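Local atomic coordinates of acyl-CoA dehydrogenase (Thermus thermophilus, PDB entry 2Z1Q), a protein that probably catalyses the FAD-dependent oxidation of saturated acyl-CoA thioesters to 2,3-dehydroacyl-CoA, passing the electrons to an acceptor. Residues 144-149 / 190-195. Numbering follows the deposited sequence.
Sequences AAYCLT and LFTVFA. With FAD (flavin-adenine dinucleotide), chain D.
Phe194 turns an edge toward the face of the Tyr146 ring in an offset edge-to-face pair, the planes at 70° and Phe194 CE1 3.4 Å from Tyr146 CE1; two flat rings suit a buried site where one must meet the other edge-on. FAD N3 lies at the edge of the Tyr146 ring, in its plane, and Cys147 O at that of the Phe194 ring. Leu148 CD1 makes an off-centre CH-pi contact with Phe194, 4.3 Å from the ring centroid; a branched aliphatic suits the place, since its methyl can pack against the aromatic carbons. On the sheet face opposite Tyr146 and Thr192, the small, polarisable Cys147 SG sits at the edge of Phe191, 3.7 Å from CD1, and Ala145 is small enough to admit that same CD1 atom 3.4 Å from its CB. With CG anti to the backbone N (chi1 -170°), the Tyr146 ring reaches across to Phe194. Replacing Tyr146 by alanine would probably open a gap beside the flavin and leave the Phe194 edge without its aromatic face.

The backbones run parallel, joined by four hydrogen bonds, from Ala145 N to Leu190 O through to Phe194 N to Cys147 O. A water donates to Ala145 O and accepts from Thr192 OG1, a hydroxyl that suits this buried strand by holding it. Within the strand Tyr146 O accepts a hydrogen bond from FAD N3 (2.8 Å); just after it Leu148 N and Thr149 N both donate to FAD O2, each at 3.1 Å. The end of an edge strand of the middle beta domain and the following loop thus present backbone groups to the flavin pyrimidine, as in the acyl-CoA dehydrogenase fold.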
ATOM      1  N   ALA B 144       5.852  27.995 -14.619  1.00 25.30           N
ATOM      2  CA  ALA B 144       7.117  27.387 -14.999  1.00 26.40           C
ATOM      3  C   ALA B 144       7.096  25.850 -14.965  1.00 24.75           C
ATOM      4  O   ALA B 144       6.293  25.246 -14.259  1.00 24.14           O
ATOM      5  CB  ALA B 144       8.243  27.940 -14.108  1.00 26.60           C
ATOM      6  N   ALA B 145       7.975  25.242 -15.761  1.00 25.05           N
ATOM      7  CA  ALA B 145       8.098  23.789 -15.838  1.00 25.00           C
ATOM      8  C   ALA B 145       9.579  23.426 -15.776  1.00 25.78           C
ATOM      9  O   ALA B 145      10.445  24.224 -16.149  1.00 26.59           O
ATOM     10  CB  ALA B 145       7.480  23.264 -17.130  1.00 23.69           C
ATOM     11  N   TYR B 146       9.855  22.208 -15.325  1.00 25.00           N
ATOM     12  CA  TYR B 146      11.215  21.707 -15.157  1.00 25.00           C
ATOM     13  C   TYR B 146      11.371  20.455 -16.013  1.00 26.20           C
ATOM     14  O   TYR B 146      10.654  19.475 -15.818  1.00 26.34           O
ATOM     15  CB  TYR B 146      11.402  21.353 -13.684  1.00 24.15           C
ATOM     16  CG  TYR B 146      12.803  21.033 -13.254  1.00 22.66           C
ATOM     17  CD1 TYR B 146      13.761  22.031 -13.130  1.00 22.33           C
ATOM     18  CD2 TYR B 146      13.149  19.733 -12.882  1.00 23.08           C
ATOM     19  CE1 TYR B 146      15.038  21.745 -12.632  1.00 22.44           C
ATOM     20  CE2 TYR B 146      14.403  19.436 -12.391  1.00 20.06           C
ATOM     21  CZ  TYR B 146      15.345  20.441 -12.264  1.00 21.90           C
ATOM     22  OH  TYR B 146      16.587  20.133 -11.762  1.00 23.07           O
ATOM     23  N   CYS B 147      12.320  20.482 -16.937  1.00 26.77           N
ATOM     24  CA  CYS B 147      12.522  19.359 -17.837  1.00 27.73           C
ATOM     25  C   CYS B 147      13.883  18.703 -17.696  1.00 27.35           C
ATOM     26  O   CYS B 147      14.840  19.060 -18.377  1.00 27.07           O
ATOM     27  CB  CYS B 147      12.301  19.815 -19.281  1.00 30.16           C
ATOM     28  SG  CYS B 147      10.640  20.151 -19.617  1.00 32.97           S
ATOM     29  N   LEU B 148      13.941  17.711 -16.821  1.00 25.43           N
ATOM     30  CA  LEU B 148      15.167  17.000 -16.560  1.00 24.53           C
ATOM     31  C   LEU B 148      15.094  15.541 -16.992  1.00 23.97           C
ATOM     32  O   LEU B 148      15.953  15.063 -17.715  1.00 22.53           O
ATOM     33  CB  LEU B 148      15.494  17.094 -15.074  1.00 26.28           C
ATOM     34  CG  LEU B 148      16.698  16.282 -14.606  1.00 27.54           C
ATOM     35  CD1 LEU B 148      17.861  16.564 -15.531  1.00 28.98           C
ATOM     36  CD2 LEU B 148      17.053  16.630 -13.167  1.00 26.60           C
ATOM     37  N   THR B 149      14.059  14.852 -16.534  1.00 24.85           N
ATOM     38  CA  THR B 149      13.870  13.440 -16.836  1.00 26.14           C
ATOM     39  C   THR B 149      13.659  13.137 -18.324  1.00 26.57           C
ATOM     40  O   THR B 149      13.061  13.922 -19.049  1.00 25.62           O
ATOM     41  CB  THR B 149      12.672  12.885 -16.023  1.00 24.31           C
ATOM     42  OG1 THR B 149      12.974  12.954 -14.623  1.00 24.09           O
ATOM     43  CG2 THR B 149      12.385  11.442 -16.402  1.00 23.38           C
ATOM     44  N   LEU B 190       7.243  29.046 -19.225  1.00 25.99           N
ATOM     45  CA  LEU B 190       8.697  28.964 -19.164  1.00 26.76           C
ATOM     46  C   LEU B 190       9.155  27.535 -18.879  1.00 27.94           C
ATOM     47  O   LEU B 190       8.580  26.842 -18.044  1.00 28.18           O
ATOM     48  CB  LEU B 190       9.235  29.911 -18.090  1.00 26.91           C
ATOM     49  CG  LEU B 190      10.759  29.981 -17.938  1.00 29.24           C
ATOM     50  CD1 LEU B 190      11.384  30.501 -19.223  1.00 27.52           C
ATOM     51  CD2 LEU B 190      11.109  30.893 -16.776  1.00 29.89           C
ATOM     52  N   PHE B 191      10.205  27.103 -19.567  1.00 28.72           N
ATOM     53  CA  PHE B 191      10.733  25.749 -19.398  1.00 28.82           C
ATOM     54  C   PHE B 191      12.234  25.724 -19.104  1.00 29.37           C
ATOM     55  O   PHE B 191      13.029  26.268 -19.872  1.00 30.47           O
ATOM     56  CB  PHE B 191      10.482  24.913 -20.671  1.00 27.07           C
ATOM     57  CG  PHE B 191       9.059  24.465 -20.850  1.00 26.28           C
ATOM     58  CD1 PHE B 191       8.650  23.224 -20.370  1.00 25.83           C
ATOM     59  CD2 PHE B 191       8.132  25.264 -21.520  1.00 25.71           C
ATOM     60  CE1 PHE B 191       7.340  22.784 -20.553  1.00 23.34           C
ATOM     61  CE2 PHE B 191       6.813  24.823 -21.711  1.00 25.77           C
ATOM     62  CZ  PHE B 191       6.423  23.585 -21.225  1.00 23.70           C
ATOM     63  N   THR B 192      12.628  25.084 -18.006  1.00 28.59           N
ATOM     64  CA  THR B 192      14.057  24.954 -17.697  1.00 29.79           C
ATOM     65  C   THR B 192      14.436  23.553 -18.210  1.00 30.17           C
ATOM     66  O   THR B 192      14.030  22.543 -17.634  1.00 30.76           O
ATOM     67  CB  THR B 192      14.334  25.090 -16.163  1.00 28.51           C
ATOM     68  OG1 THR B 192      14.039  26.424 -15.744  1.00 28.36           O
ATOM     69  CG2 THR B 192      15.795  24.800 -15.851  1.00 28.34           C
ATOM     70  N   VAL B 193      15.190  23.495 -19.306  1.00 31.40           N
ATOM     71  CA  VAL B 193      15.563  22.211 -19.897  1.00 30.74           C
ATOM     72  C   VAL B 193      17.032  21.864 -19.749  1.00 31.91           C
ATOM     73  O   VAL B 193      17.898  22.719 -19.939  1.00 32.02           O
ATOM     74  CB  VAL B 193      15.225  22.200 -21.390  1.00 30.74           C
ATOM     75  CG1 VAL B 193      15.448  20.801 -21.987  1.00 30.07           C
ATOM     76  CG2 VAL B 193      13.806  22.673 -21.577  1.00 28.44           C
ATOM     77  N   PHE B 194      17.324  20.604 -19.439  1.00 31.14           N
ATOM     78  CA  PHE B 194      18.712  20.193 -19.300  1.00 32.19           C
ATOM     79  C   PHE B 194      19.195  19.442 -20.538  1.00 33.30           C
ATOM     80  O   PHE B 194      18.506  18.556 -21.056  1.00 32.42           O
ATOM     81  CB  PHE B 194      18.901  19.325 -18.042  1.00 31.50           C
ATOM     82  CG  PHE B 194      18.674  20.074 -16.756  1.00 30.53           C
ATOM     83  CD1 PHE B 194      17.397  20.504 -16.403  1.00 31.18           C
ATOM     84  CD2 PHE B 194      19.738  20.373 -15.918  1.00 30.53           C
ATOM     85  CE1 PHE B 194      17.188  21.220 -15.231  1.00 31.64           C
ATOM     86  CE2 PHE B 194      19.534  21.092 -14.732  1.00 30.84           C
ATOM     87  CZ  PHE B 194      18.257  21.513 -14.392  1.00 31.32           C
ATOM     88  N   ALA B 195      20.378  19.823 -21.018  1.00 34.06           N
ATOM     89  CA  ALA B 195      20.992  19.206 -22.191  1.00 34.10           C
ATOM     90  C   ALA B 195      22.505  19.285 -22.085  1.00 36.14           C
ATOM     91  O   ALA B 195      23.048  20.039 -21.270  1.00 35.76           O
ATOM     92  CB  ALA B 195      20.531  19.898 -23.462  1.00 33.66           C
TER
HETATM   93  PA  FAD D 701      13.035   3.716 -12.898  1.00 58.81           P
HETATM   94  O1A FAD D 701      11.641   4.069 -12.802  1.00 59.25           O
HETATM   95  O2A FAD D 701      13.981   4.134 -14.115  1.00 53.71           O
HETATM   96  O5B FAD D 701      13.760   3.387 -11.550  1.00 55.78           O
HETATM   97  C5B FAD D 701      13.409   2.071 -11.124  1.00 59.30           C
HETATM   98  C4B FAD D 701      14.329   1.940  -9.931  1.00 61.19           C
HETATM   99  O4B FAD D 701      14.953   2.996  -9.319  1.00 62.11           O
HETATM  100  C3B FAD D 701      14.113   0.778  -8.859  1.00 63.84           C
HETATM  101  O3B FAD D 701      14.606  -0.471  -9.357  1.00 68.54           O
HETATM  102  C2B FAD D 701      15.008   1.492  -7.764  1.00 63.41           C
HETATM  103  O2B FAD D 701      15.633   0.632  -6.806  1.00 66.50           O
HETATM  104  C1B FAD D 701      15.866   2.072  -8.852  1.00 59.22           C
HETATM  105  N9A FAD D 701      17.194   2.571  -8.650  1.00 54.87           N
HETATM  106  C8A FAD D 701      17.686   3.600  -9.400  1.00 52.76           C
HETATM  107  N7A FAD D 701      18.902   3.846  -9.077  1.00 53.63           N
HETATM  108  C5A FAD D 701      19.274   3.012  -8.083  1.00 52.34           C
HETATM  109  C6A FAD D 701      20.475   2.815  -7.338  1.00 50.91           C
HETATM  110  N6A FAD D 701      21.573   3.611  -7.595  1.00 49.90           N
HETATM  111  N1A FAD D 701      20.485   1.841  -6.387  1.00 50.43           N
HETATM  112  C2A FAD D 701      19.431   1.063  -6.159  1.00 49.93           C
HETATM  113  N3A FAD D 701      18.317   1.224  -6.845  1.00 50.47           N
HETATM  114  C4A FAD D 701      18.170   2.153  -7.803  1.00 52.41           C
HETATM  115  N1  FAD D 701      10.510  14.992 -14.074  1.00 35.69           N
HETATM  116  C2  FAD D 701      10.944  16.258 -14.258  1.00 36.47           C
HETATM  117  O2  FAD D 701      12.089  16.426 -14.650  1.00 34.39           O
HETATM  118  N3  FAD D 701      10.161  17.345 -14.048  1.00 37.13           N
HETATM  119  C4  FAD D 701       8.854  17.239 -13.628  1.00 36.51           C
HETATM  120  O4  FAD D 701       8.161  18.210 -13.447  1.00 37.98           O
HETATM  121  C4X FAD D 701       8.306  15.875 -13.423  1.00 38.14           C
HETATM  122  N5  FAD D 701       7.034  15.653 -13.050  1.00 36.94           N
HETATM  123  C5X FAD D 701       6.548  14.392 -12.914  1.00 36.90           C
HETATM  124  C6  FAD D 701       5.167  14.160 -12.576  1.00 38.14           C
HETATM  125  C7  FAD D 701       4.680  12.845 -12.486  1.00 37.62           C
HETATM  126  C7M FAD D 701       3.219  12.612 -12.156  1.00 37.61           C
HETATM  127  C8  FAD D 701       5.553  11.732 -12.710  1.00 37.25           C
HETATM  128  C8M FAD D 701       5.067  10.302 -12.633  1.00 36.19           C
HETATM  129  C9  FAD D 701       6.878  11.944 -13.022  1.00 35.46           C
HETATM  130  C9A FAD D 701       7.405  13.266 -13.138  1.00 38.84           C
HETATM  131  N10 FAD D 701       8.757  13.457 -13.502  1.00 39.97           N
HETATM  132  C10 FAD D 701       9.249  14.735 -13.674  1.00 37.95           C
HETATM  133  C1' FAD D 701       9.533  12.263 -13.718  1.00 43.89           C
HETATM  134  C2' FAD D 701      10.450  11.860 -12.554  1.00 47.36           C
HETATM  135  O2' FAD D 701      11.467  12.828 -12.344  1.00 50.93           O
HETATM  136  C3' FAD D 701      10.974  10.546 -13.039  1.00 49.93           C
HETATM  137  O3' FAD D 701       9.831   9.653 -13.176  1.00 48.91           O
HETATM  138  C4' FAD D 701      11.944   9.857 -12.121  1.00 49.39           C
HETATM  139  O4' FAD D 701      13.147  10.598 -11.898  1.00 51.96           O
HETATM  140  C5' FAD D 701      12.154   8.580 -12.851  1.00 50.08           C
HETATM  141  O5' FAD D 701      12.950   7.703 -12.230  1.00 45.76           O
HETATM  142  P   FAD D 701      12.654   6.425 -13.154  1.00 46.08           P
HETATM  143  O1P FAD D 701      11.179   6.251 -13.206  1.00 39.23           O
HETATM  144  O2P FAD D 701      13.220   6.657 -14.662  1.00 41.37           O
HETATM  145  O3P FAD D 701      13.384   5.209 -12.343  1.00 47.90           O
HETATM  146  O   HOH W   1      11.443  26.886 -15.649  1.00 30.09           O